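Local coordinates for periplasmic oligopeptide-binding protein (Burkholderia pseudomallei, PDB 3ZS6) that probably binds oligopeptides in the periplasm as the solute-binding component of an ABC transport system for peptide uptake, at residues E252-Y263 and L472-S483. Residues are numbered along the deposited sequence; the frame is centred on the assembly and turned at random.
Sequences ELRPGLQLATYY and LFQYSADRLVKS
The side-chain amide of Gln474 gives its NE2 hydrogen to Gln258 O at 2.7 Å, nearly straight at 172° and in the amide's own plane. With CG anti to the backbone N (chi1 -178°) and an extended chain, Gln474 reaches this carbonyl just before the corner at Leu259, the centre of an inverse gamma turn. The register slips by two between Leu257 and Thr261, a beta bulge, and the long amide spans the gap. Backbone bonds flank the corner: Gln258 N to Tyr475 O before it, Tyr475 N to Ala260 O after it. Farther along, Asp478 OD1 accepts from Gly256 N at 3.2 Å, a side-chain acceptor where the strand pairing is interrupted; at the backbone angles of Gly256 a CB would jam against the preceding carbonyl O, which suits glycine. At the far end Arg254 bends at chi2, so that NH2 donates to Val481 O at 2.9 Å from above the carbonyl plane, while NE bonds Glu252 O. Glu252 OE2 takes the hydroxyl hydrogen of Ser483 OG on its anti lone pair, while Tyr226 holds OE1.

Aromatic packing gathers at the other end. Phe473 CZ lies 3.4 Å from Tyr262 CG in an offset stack, planes at 25°; Leu472 CD1 meets the tyrosine's edge. Tyr262 OH bonds His361. Polar side chains thus bridge the irregular antiparallel pairing, while an aromatic cluster packs its other end, with Tyr475 in reach of the bound peptide.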
loop_
_atom_site.group_PDB
_atom_site.type_symbol
_atom_site.label_atom_id
_atom_site.label_comp_id
_atom_site.label_asym_id
_atom_site.label_seq_id
_atom_site.Cartn_x
_atom_site.Cartn_y
_atom_site.Cartn_z
ATOM N N GLU A 252 -9.804 -23.249 -3.629
ATOM C CA GLU A 252 -8.503 -22.629 -3.889
ATOM C C GLU A 252 -8.679 -21.127 -4.138
ATOM O O GLU A 252 -7.755 -20.327 -3.932
ATOM C CB GLU A 252 -7.789 -23.308 -5.066
ATOM C CG GLU A 252 -7.506 -24.787 -4.815
ATOM C CD GLU A 252 -6.735 -25.457 -5.933
ATOM O OE1 GLU A 252 -6.461 -24.791 -6.955
ATOM O OE2 GLU A 252 -6.400 -26.654 -5.787
ATOM N N LEU A 253 -9.872 -20.745 -4.576
ATOM C CA LEU A 253 -10.185 -19.326 -4.755
ATOM C C LEU A 253 -10.461 -18.753 -3.369
ATOM O O LEU A 253 -11.512 -19.015 -2.786
ATOM C CB LEU A 253 -11.401 -19.151 -5.680
ATOM C CG LEU A 253 -11.999 -17.743 -5.850
ATOM C CD1 LEU A 253 -10.918 -16.711 -5.956
ATOM C CD2 LEU A 253 -12.919 -17.670 -7.071
ATOM N N ARG A 254 -9.500 -18.003 -2.831
ATOM C CA ARG A 254 -9.611 -17.483 -1.472
ATOM C C ARG A 254 -10.288 -16.117 -1.507
ATOM O O ARG A 254 -9.720 -15.146 -2.006
ATOM C CB ARG A 254 -8.236 -17.389 -0.814
ATOM C CG ARG A 254 -7.340 -18.604 -1.049
ATOM C CD ARG A 254 -7.950 -19.909 -0.491
ATOM N NE ARG A 254 -7.105 -21.045 -0.849
ATOM C CZ ARG A 254 -6.461 -21.820 0.017
ATOM N NH1 ARG A 254 -6.579 -21.619 1.329
ATOM N NH2 ARG A 254 -5.701 -22.807 -0.436
ATOM N N PRO A 255 -11.510 -16.040 -0.972
ATOM C CA PRO A 255 -12.362 -14.866 -1.164
ATOM C C PRO A 255 -12.275 -13.869 -0.017
ATOM O O PRO A 255 -11.881 -14.230 1.094
ATOM C CB PRO A 255 -13.753 -15.479 -1.157
ATOM C CG PRO A 255 -13.633 -16.565 -0.106
ATOM C CD PRO A 255 -12.211 -17.104 -0.230
ATOM N N GLY A 256 -12.676 -12.632 -0.302
ATOM C CA GLY A 256 -12.848 -11.601 0.705
ATOM C C GLY A 256 -12.604 -10.208 0.136
ATOM O O GLY A 256 -12.169 -10.059 -1.007
ATOM N N LEU A 257 -12.892 -9.186 0.932
ATOM C CA LEU A 257 -12.542 -7.817 0.581
ATOM C C LEU A 257 -11.302 -7.401 1.372
ATOM O O LEU A 257 -11.017 -7.951 2.437
ATOM C CB LEU A 257 -13.702 -6.872 0.885
ATOM C CG LEU A 257 -14.994 -7.043 0.086
ATOM C CD1 LEU A 257 -16.140 -6.304 0.770
ATOM C CD2 LEU A 257 -14.821 -6.573 -1.353
ATOM N N GLN A 258 -10.563 -6.431 0.847
ATOM C CA GLN A 258 -9.374 -5.934 1.529
ATOM C C GLN A 258 -9.592 -4.519 2.041
ATOM O O GLN A 258 -10.529 -3.846 1.609
ATOM C CB GLN A 258 -8.169 -5.982 0.590
ATOM C CG GLN A 258 -7.440 -7.321 0.622
ATOM C CD GLN A 258 -6.603 -7.564 -0.617
ATOM O OE1 GLN A 258 -6.720 -6.842 -1.608
ATOM N NE2 GLN A 258 -5.758 -8.589 -0.570
ATOM N N LEU A 259 -8.741 -4.080 2.970
ATOM C CA LEU A 259 -8.742 -2.686 3.402
ATOM C C LEU A 259 -7.912 -1.909 2.388
ATOM O O LEU A 259 -6.770 -1.526 2.653
ATOM C CB LEU A 259 -8.163 -2.530 4.812
ATOM C CG LEU A 259 -9.030 -3.002 5.986
ATOM C CD1 LEU A 259 -8.276 -2.900 7.321
ATOM C CD2 LEU A 259 -10.352 -2.227 6.044
ATOM N N ALA A 260 -8.490 -1.699 1.213
ATOM C CA ALA A 260 -7.747 -1.137 0.098
ATOM C C ALA A 260 -8.723 -0.508 -0.890
ATOM O O ALA A 260 -9.815 -1.035 -1.108
ATOM C CB ALA A 260 -6.900 -2.236 -0.577
ATOM N N THR A 261 -8.330 0.619 -1.475
ATOM C CA THR A 261 -9.221 1.386 -2.345
ATOM C C THR A 261 -8.608 1.596 -3.728
ATOM O O THR A 261 -7.451 2.003 -3.852
ATOM C CB THR A 261 -9.540 2.769 -1.716
ATOM O OG1 THR A 261 -10.096 2.584 -0.408
ATOM C CG2 THR A 261 -10.531 3.566 -2.578
ATOM N N TYR A 262 -9.401 1.319 -4.757
ATOM C CA TYR A 262 -9.007 1.506 -6.145
ATOM C C TYR A 262 -9.550 2.869 -6.571
ATOM O O TYR A 262 -10.736 3.167 -6.381
ATOM C CB TYR A 262 -9.627 0.388 -6.992
ATOM C CG TYR A 262 -9.179 0.268 -8.442
ATOM C CD1 TYR A 262 -9.499 1.244 -9.380
ATOM C CD2 TYR A 262 -8.490 -0.857 -8.880
ATOM C CE1 TYR A 262 -9.110 1.116 -10.712
ATOM C CE2 TYR A 262 -8.106 -0.995 -10.209
ATOM C CZ TYR A 262 -8.420 -0.008 -11.121
ATOM O OH TYR A 262 -8.038 -0.142 -12.446
ATOM N N TYR A 263 -8.683 3.710 -7.117
ATOM C CA TYR A 263 -9.088 5.072 -7.443
ATOM C C TYR A 263 -8.241 5.694 -8.544
ATOM O O TYR A 263 -7.122 5.236 -8.835
ATOM C CB TYR A 263 -9.053 5.958 -6.194
ATOM C CG TYR A 263 -7.660 6.305 -5.697
ATOM C CD1 TYR A 263 -7.003 7.443 -6.152
ATOM C CD2 TYR A 263 -7.006 5.495 -4.761
ATOM C CE1 TYR A 263 -5.727 7.774 -5.690
ATOM C CE2 TYR A 263 -5.727 5.819 -4.284
ATOM C CZ TYR A 263 -5.098 6.959 -4.756
ATOM O OH TYR A 263 -3.843 7.294 -4.304
ATOM N N LEU A 472 -13.173 4.531 -6.893
ATOM C CA LEU A 472 -14.006 3.694 -7.749
ATOM C C LEU A 472 -14.637 2.523 -6.994
ATOM O O LEU A 472 -15.852 2.339 -7.036
ATOM C CB LEU A 472 -13.198 3.165 -8.945
ATOM C CG LEU A 472 -12.733 4.231 -9.942
ATOM C CD1 LEU A 472 -11.899 3.613 -11.061
ATOM C CD2 LEU A 472 -13.939 4.993 -10.507
ATOM N N PHE A 473 -13.814 1.719 -6.324
ATOM C CA PHE A 473 -14.337 0.599 -5.558
ATOM C C PHE A 473 -13.336 0.072 -4.546
ATOM O O PHE A 473 -12.149 0.420 -4.572
ATOM C CB PHE A 473 -14.800 -0.535 -6.489
ATOM C CG PHE A 473 -13.749 -0.990 -7.453
ATOM C CD1 PHE A 473 -12.758 -1.869 -7.047
ATOM C CD2 PHE A 473 -13.747 -0.534 -8.770
ATOM C CE1 PHE A 473 -11.775 -2.293 -7.932
ATOM C CE2 PHE A 473 -12.767 -0.956 -9.663
ATOM C CZ PHE A 473 -11.773 -1.833 -9.240
ATOM N N GLN A 474 -13.830 -0.767 -3.643
ATOM C CA GLN A 474 -12.980 -1.429 -2.672
ATOM C C GLN A 474 -12.376 -2.666 -3.317
ATOM O O GLN A 474 -13.095 -3.458 -3.926
ATOM C CB GLN A 474 -13.798 -1.830 -1.440
ATOM C CG GLN A 474 -12.972 -2.490 -0.333
ATOM C CD GLN A 474 -13.798 -2.735 0.916
ATOM O OE1 GLN A 474 -14.975 -2.378 0.972
ATOM N NE2 GLN A 474 -13.182 -3.342 1.927
ATOM N N TYR A 475 -11.060 -2.826 -3.194
ATOM C CA TYR A 475 -10.378 -4.010 -3.726
ATOM C C TYR A 475 -10.964 -5.312 -3.190
ATOM O O TYR A 475 -11.318 -5.410 -2.017
ATOM C CB TYR A 475 -8.887 -4.000 -3.375
ATOM C CG TYR A 475 -8.003 -3.244 -4.338
ATOM C CD1 TYR A 475 -7.738 -1.894 -4.149
ATOM C CD2 TYR A 475 -7.411 -3.886 -5.423
ATOM C CE1 TYR A 475 -6.909 -1.195 -5.014
ATOM C CE2 TYR A 475 -6.584 -3.195 -6.298
ATOM C CZ TYR A 475 -6.340 -1.848 -6.087
ATOM O OH TYR A 475 -5.522 -1.153 -6.948
ATOM N N SER A 476 -11.045 -6.306 -4.067
ATOM C CA SER A 476 -11.369 -7.675 -3.683
ATOM C C SER A 476 -10.068 -8.446 -3.437
ATOM O O SER A 476 -9.103 -8.288 -4.180
ATOM C CB SER A 476 -12.176 -8.347 -4.790
ATOM O OG SER A 476 -12.155 -9.756 -4.663
ATOM N N ALA A 477 -10.054 -9.275 -2.393
ATOM C CA ALA A 477 -8.869 -10.041 -2.005
ATOM C C ALA A 477 -8.752 -11.371 -2.760
ATOM O O ALA A 477 -7.801 -12.139 -2.550
ATOM C CB ALA A 477 -8.900 -10.308 -0.495
ATOM N N ASP A 478 -9.729 -11.639 -3.619
ATOM C CA ASP A 478 -9.816 -12.895 -4.353
ATOM C C ASP A 478 -8.522 -13.255 -5.068
ATOM O O ASP A 478 -8.000 -12.473 -5.863
ATOM C CB ASP A 478 -10.958 -12.844 -5.376
ATOM C CG ASP A 478 -12.332 -12.818 -4.723
ATOM O OD1 ASP A 478 -12.416 -12.563 -3.506
ATOM O OD2 ASP A 478 -13.331 -13.030 -5.441
ATOM N N ARG A 479 -8.019 -14.451 -4.780
ATOM C CA ARG A 479 -6.849 -14.983 -5.463
ATOM C C ARG A 479 -6.862 -16.512 -5.382
ATOM O O ARG A 479 -7.640 -17.091 -4.611
ATOM C CB ARG A 479 -5.553 -14.414 -4.864
ATOM C CG ARG A 479 -5.242 -14.864 -3.430
ATOM C CD ARG A 479 -3.738 -14.740 -3.111
ATOM N NE ARG A 479 -3.230 -13.390 -3.364
ATOM C CZ ARG A 479 -3.212 -12.414 -2.458
ATOM N NH1 ARG A 479 -3.675 -12.626 -1.227
ATOM N NH2 ARG A 479 -2.741 -11.216 -2.785
ATOM N N LEU A 480 -6.026 -17.155 -6.195
ATOM C CA LEU A 480 -5.914 -18.613 -6.189
ATOM C C LEU A 480 -4.681 -19.036 -5.405
ATOM O O LEU A 480 -3.581 -18.539 -5.647
ATOM C CB LEU A 480 -5.841 -19.162 -7.619
ATOM C CG LEU A 480 -7.132 -19.063 -8.445
ATOM C CD1 LEU A 480 -6.858 -19.169 -9.946
ATOM C CD2 LEU A 480 -8.145 -20.127 -8.002
ATOM N N VAL A 481 -4.878 -19.945 -4.456
ATOM C CA VAL A 481 -3.787 -20.513 -3.674
ATOM C C VAL A 481 -4.028 -22.022 -3.607
ATOM O O VAL A 481 -5.114 -22.469 -3.236
ATOM C CB VAL A 481 -3.721 -19.921 -2.255
ATOM C CG1 VAL A 481 -2.614 -20.585 -1.441
ATOM C CG2 VAL A 481 -3.511 -18.390 -2.309
ATOM N N LYS A 482 -3.023 -22.800 -3.995
ATOM C CA LYS A 482 -3.170 -24.253 -4.120
ATOM C C LYS A 482 -3.648 -24.904 -2.816
ATOM O O LYS A 482 -3.347 -24.422 -1.718
ATOM C CB LYS A 482 -1.847 -24.875 -4.583
ATOM C CG LYS A 482 -1.402 -24.422 -5.981
ATOM C CD LYS A 482 -2.227 -25.107 -7.071
ATOM C CE LYS A 482 -1.732 -24.748 -8.472
ATOM N NZ LYS A 482 -2.416 -25.568 -9.519
ATOM N N SER A 483 -4.407 -25.992 -2.945
ATOM C CA SER A 483 -4.937 -26.714 -1.788
ATOM C C SER A 483 -3.840 -27.254 -0.875
ATOM O O SER A 483 -4.072 -27.465 0.318
ATOM C CB SER A 483 -5.851 -27.863 -2.235
ATOM O OG SER A 483 -6.978 -27.349 -2.924
HETATM O O HOH W 1 -5.206 -26.170 -8.942
HETATM O O HOH W 2 -4.112 -27.964 -5.565
HETATM O O HOH W 3 -5.120 -24.701 1.448
#